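Local atomic coordinates of uncharacterized RNA methyltransferase pyrab10780 (Pyrococcus abyssi, PDB entry 2JJQ), a protein that catalyses the S-adenosyl-L-methionine-dependent methylation of uridine 54 in tRNA at C5, giving 5-methyluridine. Residues A[126-140]-A[151-164]. Sequence-based numbering, arbitrary orientation.
Sequences GHRNRIDLAITKDGI and IVDIDECPVFGKTS
I131 packs against F160 toward the G126/G161 end of the contact. From CB of I131, CG2 turns to the phenylalanine and lies 3.6 Å from F160 CB. The other branch starts at CG1, which sits between the backbone N and carbonyl carbon (chi1 59°) and passes 3.9 Å from F160 CD1; its extended tip, CD1, abuts both C157 CB and S164 CB. The F160 ring meets R130 N at its edge, and K201 adds a cation-pi contact. There, R128 N donates to V159 O (2.9 Å), while V159 CB rests 3.7 Å from H127 CE1. At the other end, D153 OD1 accepts the I140 N-H on its anti side (2.7 Å), 31° out of the carboxylate plane, and I154 N returns a nearly straight bond to I140 O (2.8 Å). I151 CG1, anti to its backbone N (chi1 -167°), carries CD1 to A134 CB and T136 CG2. S164 OG takes the C157 N-H and donates to G161 O, tying the cysteine's backbone to the start of helix 162-178. Segment 151-164 thus packs along edge strand 130-136 of the five-stranded mixed sheet and carries C157, probably a [4Fe-4S] cluster ligand, as in related RNA m5U methyltransferases.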
loop_
_atom_site.group_PDB
_atom_site.type_symbol
_atom_site.label_atom_id
_atom_site.label_comp_id
_atom_site.label_asym_id
_atom_site.label_seq_id
_atom_site.Cartn_x
_atom_site.Cartn_y
_atom_site.Cartn_z
ATOM N N GLY A 126 -13.557 1.582 4.155
ATOM C CA GLY A 126 -13.105 2.585 5.120
ATOM C C GLY A 126 -11.703 2.352 5.678
ATOM O O GLY A 126 -11.230 3.165 6.473
ATOM N N HIS A 127 -11.043 1.268 5.264
ATOM C CA HIS A 127 -9.711 0.895 5.839
ATOM C C HIS A 127 -8.545 1.653 5.223
ATOM O O HIS A 127 -7.446 1.741 5.819
ATOM C CB HIS A 127 -9.437 -0.601 5.660
ATOM C CG HIS A 127 -9.461 -1.025 4.230
ATOM N ND1 HIS A 127 -10.641 -1.111 3.521
ATOM C CD2 HIS A 127 -8.474 -1.331 3.361
ATOM C CE1 HIS A 127 -10.376 -1.441 2.270
ATOM N NE2 HIS A 127 -9.068 -1.571 2.141
ATOM N N ARG A 128 -8.740 2.147 3.994
ATOM C CA ARG A 128 -7.642 2.711 3.262
ATOM C C ARG A 128 -7.449 4.182 3.681
ATOM O O ARG A 128 -8.418 4.951 3.702
ATOM C CB ARG A 128 -7.944 2.622 1.757
ATOM C CG ARG A 128 -6.701 2.841 0.940
ATOM C CD ARG A 128 -6.875 2.536 -0.525
ATOM N NE ARG A 128 -5.751 3.215 -1.139
ATOM C CZ ARG A 128 -4.541 2.682 -1.298
ATOM N NH1 ARG A 128 -4.313 1.411 -0.990
ATOM N NH2 ARG A 128 -3.570 3.413 -1.821
ATOM N N ASN A 129 -6.201 4.577 3.926
ATOM C CA ASN A 129 -5.922 5.862 4.514
ATOM C C ASN A 129 -5.250 6.852 3.554
ATOM O O ASN A 129 -4.848 7.944 3.993
ATOM C CB ASN A 129 -5.112 5.636 5.788
ATOM C CG ASN A 129 -3.708 5.072 5.487
ATOM O OD1 ASN A 129 -3.176 5.320 4.400
ATOM N ND2 ASN A 129 -3.160 4.250 6.398
ATOM N N ARG A 130 -5.159 6.498 2.260
ATOM C CA ARG A 130 -4.699 7.414 1.205
ATOM C C ARG A 130 -5.409 7.079 -0.118
ATOM O O ARG A 130 -5.480 5.914 -0.488
ATOM C CB ARG A 130 -3.172 7.339 1.031
ATOM C CG ARG A 130 -2.634 8.275 -0.017
ATOM C CD ARG A 130 -1.225 7.966 -0.511
ATOM N NE ARG A 130 -0.950 8.871 -1.631
ATOM C CZ ARG A 130 0.244 9.218 -2.084
ATOM N NH1 ARG A 130 1.342 8.695 -1.552
ATOM N NH2 ARG A 130 0.342 10.082 -3.094
ATOM N N ILE A 131 -5.915 8.091 -0.825
ATOM C CA ILE A 131 -6.349 7.892 -2.196
ATOM C C ILE A 131 -5.873 9.080 -3.020
ATOM O O ILE A 131 -5.717 10.198 -2.455
ATOM C CB ILE A 131 -7.856 7.749 -2.326
ATOM C CG1 ILE A 131 -8.588 8.972 -1.786
ATOM C CG2 ILE A 131 -8.307 6.436 -1.610
ATOM C CD1 ILE A 131 -10.095 8.748 -1.902
ATOM N N ASP A 132 -5.569 8.826 -4.291
ATOM C CA ASP A 132 -5.046 9.853 -5.201
ATOM C C ASP A 132 -6.099 9.975 -6.295
ATOM O O ASP A 132 -6.331 9.016 -7.063
ATOM C CB ASP A 132 -3.673 9.415 -5.749
ATOM C CG ASP A 132 -2.608 9.229 -4.608
ATOM O OD1 ASP A 132 -2.911 8.665 -3.521
ATOM O OD2 ASP A 132 -1.440 9.623 -4.780
ATOM N N LEU A 133 -6.833 11.080 -6.284
ATOM C CA LEU A 133 -7.898 11.301 -7.247
ATOM C C LEU A 133 -7.431 12.264 -8.321
ATOM O O LEU A 133 -6.944 13.367 -8.027
ATOM C CB LEU A 133 -9.122 11.892 -6.536
ATOM C CG LEU A 133 -9.754 11.017 -5.445
ATOM C CD1 LEU A 133 -10.627 11.863 -4.534
ATOM C CD2 LEU A 133 -10.560 9.921 -6.105
ATOM N N ALA A 134 -7.523 11.836 -9.582
ATOM C CA ALA A 134 -7.252 12.723 -10.676
ATOM C C ALA A 134 -8.414 13.709 -10.878
ATOM O O ALA A 134 -9.587 13.342 -10.733
ATOM C CB ALA A 134 -6.953 11.909 -12.000
ATOM N N ILE A 135 -8.084 14.957 -11.236
ATOM C CA ILE A 135 -9.121 16.006 -11.341
ATOM C C ILE A 135 -9.109 16.477 -12.797
ATOM O O ILE A 135 -8.237 17.196 -13.215
ATOM C CB ILE A 135 -8.824 17.181 -10.372
ATOM C CG1 ILE A 135 -8.631 16.649 -8.932
ATOM C CG2 ILE A 135 -9.886 18.305 -10.472
ATOM C CD1 ILE A 135 -7.966 17.684 -8.042
ATOM N N THR A 136 -10.075 16.034 -13.590
ATOM C CA THR A 136 -9.940 16.257 -15.021
ATOM C C THR A 136 -11.183 16.916 -15.603
ATOM O O THR A 136 -12.224 17.017 -14.952
ATOM C CB THR A 136 -9.670 14.929 -15.772
ATOM O OG1 THR A 136 -10.884 14.175 -15.833
ATOM C CG2 THR A 136 -8.659 14.061 -15.025
ATOM N N LYS A 137 -11.047 17.383 -16.846
ATOM C CA LYS A 137 -12.169 18.000 -17.542
ATOM C C LYS A 137 -13.416 17.107 -17.475
ATOM O O LYS A 137 -14.508 17.550 -17.093
ATOM C CB LYS A 137 -11.756 18.348 -18.982
ATOM C CG LYS A 137 -12.884 18.885 -19.853
ATOM C CD LYS A 137 -12.352 19.403 -21.201
ATOM C CE LYS A 137 -13.501 19.597 -22.195
ATOM N NZ LYS A 137 -14.242 18.301 -22.377
ATOM N N ASP A 138 -13.245 15.826 -17.760
ATOM C CA ASP A 138 -14.388 14.909 -17.765
ATOM C C ASP A 138 -14.677 14.144 -16.480
ATOM O O ASP A 138 -15.353 13.126 -16.503
ATOM C CB ASP A 138 -14.269 13.943 -18.939
ATOM C CG ASP A 138 -14.611 14.623 -20.262
ATOM O OD1 ASP A 138 -15.527 15.492 -20.257
ATOM O OD2 ASP A 138 -13.964 14.311 -21.283
ATOM N N GLY A 139 -14.152 14.601 -15.355
ATOM C CA GLY A 139 -14.539 13.978 -14.093
ATOM C C GLY A 139 -13.398 13.910 -13.101
ATOM O O GLY A 139 -12.247 14.196 -13.461
ATOM N N ILE A 140 -13.743 13.468 -11.889
ATOM C CA ILE A 140 -12.799 13.299 -10.766
ATOM C C ILE A 140 -12.812 11.810 -10.378
ATOM O O ILE A 140 -13.877 11.228 -10.092
ATOM C CB ILE A 140 -13.221 14.180 -9.557
ATOM C CG1 ILE A 140 -13.070 15.682 -9.862
ATOM C CG2 ILE A 140 -12.415 13.809 -8.277
ATOM C CD1 ILE A 140 -13.901 16.608 -8.989
ATOM N N ILE A 151 -11.398 8.745 -18.020
ATOM C CA ILE A 151 -11.528 8.847 -16.570
ATOM C C ILE A 151 -12.800 8.158 -16.112
ATOM O O ILE A 151 -13.834 8.210 -16.809
ATOM C CB ILE A 151 -11.533 10.325 -16.091
ATOM C CG1 ILE A 151 -11.360 10.403 -14.580
ATOM C CG2 ILE A 151 -12.794 11.068 -16.525
ATOM C CD1 ILE A 151 -9.887 10.507 -14.177
ATOM N N VAL A 152 -12.712 7.491 -14.969
ATOM C CA VAL A 152 -13.875 6.985 -14.274
ATOM C C VAL A 152 -14.243 8.071 -13.244
ATOM O O VAL A 152 -13.450 8.369 -12.358
ATOM C CB VAL A 152 -13.562 5.669 -13.539
ATOM C CG1 VAL A 152 -14.770 5.216 -12.728
ATOM C CG2 VAL A 152 -13.134 4.558 -14.529
ATOM N N ASP A 153 -15.391 8.706 -13.406
ATOM C CA ASP A 153 -15.808 9.770 -12.517
ATOM C C ASP A 153 -16.548 9.196 -11.295
ATOM O O ASP A 153 -17.434 8.342 -11.432
ATOM C CB ASP A 153 -16.631 10.781 -13.301
ATOM C CG ASP A 153 -17.102 11.952 -12.456
ATOM O OD1 ASP A 153 -16.319 12.535 -11.683
ATOM O OD2 ASP A 153 -18.281 12.325 -12.583
ATOM N N ILE A 154 -16.147 9.591 -10.090
ATOM C CA ILE A 154 -16.737 9.023 -8.868
ATOM C C ILE A 154 -17.156 10.114 -7.901
ATOM O O ILE A 154 -16.588 11.209 -7.946
ATOM C CB ILE A 154 -15.800 8.049 -8.135
ATOM C CG1 ILE A 154 -14.618 8.779 -7.519
ATOM C CG2 ILE A 154 -15.331 6.936 -9.078
ATOM C CD1 ILE A 154 -13.630 7.860 -6.835
ATOM N N ASP A 155 -18.137 9.805 -7.049
ATOM C CA ASP A 155 -18.608 10.720 -6.007
ATOM C C ASP A 155 -18.063 10.333 -4.643
ATOM O O ASP A 155 -18.158 11.105 -3.706
ATOM C CB ASP A 155 -20.119 10.675 -5.872
ATOM C CG ASP A 155 -20.832 11.183 -7.097
ATOM O OD1 ASP A 155 -20.327 12.142 -7.746
ATOM O OD2 ASP A 155 -21.903 10.602 -7.399
ATOM N N GLU A 156 -17.544 9.111 -4.535
ATOM C CA GLU A 156 -16.986 8.644 -3.276
ATOM C C GLU A 156 -16.121 7.435 -3.513
ATOM O O GLU A 156 -16.239 6.762 -4.531
ATOM C CB GLU A 156 -18.078 8.262 -2.285
ATOM C CG GLU A 156 -17.539 7.999 -0.892
ATOM C CD GLU A 156 -18.455 7.156 -0.047
ATOM O OE1 GLU A 156 -19.642 7.536 0.049
ATOM O OE2 GLU A 156 -17.973 6.125 0.518
ATOM N N CYS A 157 -15.235 7.170 -2.569
ATOM C CA CYS A 157 -14.371 6.024 -2.687
ATOM C C CYS A 157 -14.582 5.194 -1.449
ATOM O O CYS A 157 -14.111 5.542 -0.350
ATOM C CB CYS A 157 -12.916 6.434 -2.838
ATOM S SG CYS A 157 -11.892 4.977 -2.704
ATOM N N PRO A 158 -15.349 4.097 -1.588
ATOM C CA PRO A 158 -15.764 3.334 -0.402
ATOM C C PRO A 158 -14.599 2.667 0.384
ATOM O O PRO A 158 -14.693 2.540 1.589
ATOM C CB PRO A 158 -16.723 2.263 -0.994
ATOM C CG PRO A 158 -17.125 2.840 -2.349
ATOM C CD PRO A 158 -15.891 3.536 -2.841
ATOM N N VAL A 159 -13.519 2.275 -0.277
ATOM C CA VAL A 159 -12.375 1.718 0.475
ATOM C C VAL A 159 -11.686 2.788 1.365
ATOM O O VAL A 159 -11.178 2.453 2.428
ATOM C CB VAL A 159 -11.320 0.986 -0.388
ATOM C CG1 VAL A 159 -11.971 -0.155 -1.187
ATOM C CG2 VAL A 159 -10.593 1.925 -1.337
ATOM N N PHE A 160 -11.708 4.051 0.931
ATOM C CA PHE A 160 -11.229 5.142 1.787
ATOM C C PHE A 160 -12.274 5.536 2.834
ATOM O O PHE A 160 -11.965 5.724 4.009
ATOM C CB PHE A 160 -10.851 6.339 0.921
ATOM C CG PHE A 160 -10.191 7.445 1.695
ATOM C CD1 PHE A 160 -8.800 7.481 1.807
ATOM C CD2 PHE A 160 -10.956 8.428 2.339
ATOM C CE1 PHE A 160 -8.158 8.476 2.537
ATOM C CE2 PHE A 160 -10.317 9.477 3.065
ATOM C CZ PHE A 160 -8.903 9.453 3.189
ATOM N N GLY A 161 -13.532 5.682 2.394
ATOM C CA GLY A 161 -14.630 5.932 3.297
ATOM C C GLY A 161 -15.279 7.284 3.020
ATOM O O GLY A 161 -14.913 8.005 2.056
ATOM N N LYS A 162 -16.210 7.630 3.897
ATOM C CA LYS A 162 -17.085 8.794 3.695
ATOM C C LYS A 162 -16.375 10.119 3.576
ATOM O O LYS A 162 -16.922 11.028 3.003
ATOM C CB LYS A 162 -18.082 8.934 4.840
ATOM C CG LYS A 162 -17.467 8.810 6.209
ATOM C CD LYS A 162 -18.348 9.498 7.270
ATOM C CE LYS A 162 -17.906 9.151 8.688
ATOM N NZ LYS A 162 -18.834 9.750 9.702
ATOM N N THR A 163 -15.192 10.251 4.174
ATOM C CA THR A 163 -14.423 11.492 4.000
ATOM C C THR A 163 -14.243 11.791 2.540
ATOM O O THR A 163 -14.128 12.948 2.182
ATOM C CB THR A 163 -13.049 11.400 4.708
ATOM O OG1 THR A 163 -13.295 11.184 6.091
ATOM C CG2 THR A 163 -12.220 12.665 4.558
ATOM N N SER A 164 -14.161 10.767 1.689
ATOM C CA SER A 164 -13.846 11.048 0.278
ATOM C C SER A 164 -15.046 11.749 -0.378
ATOM O O SER A 164 -14.900 12.659 -1.136
ATOM C CB SER A 164 -13.459 9.764 -0.491
ATOM O OG SER A 164 -14.541 8.846 -0.482
#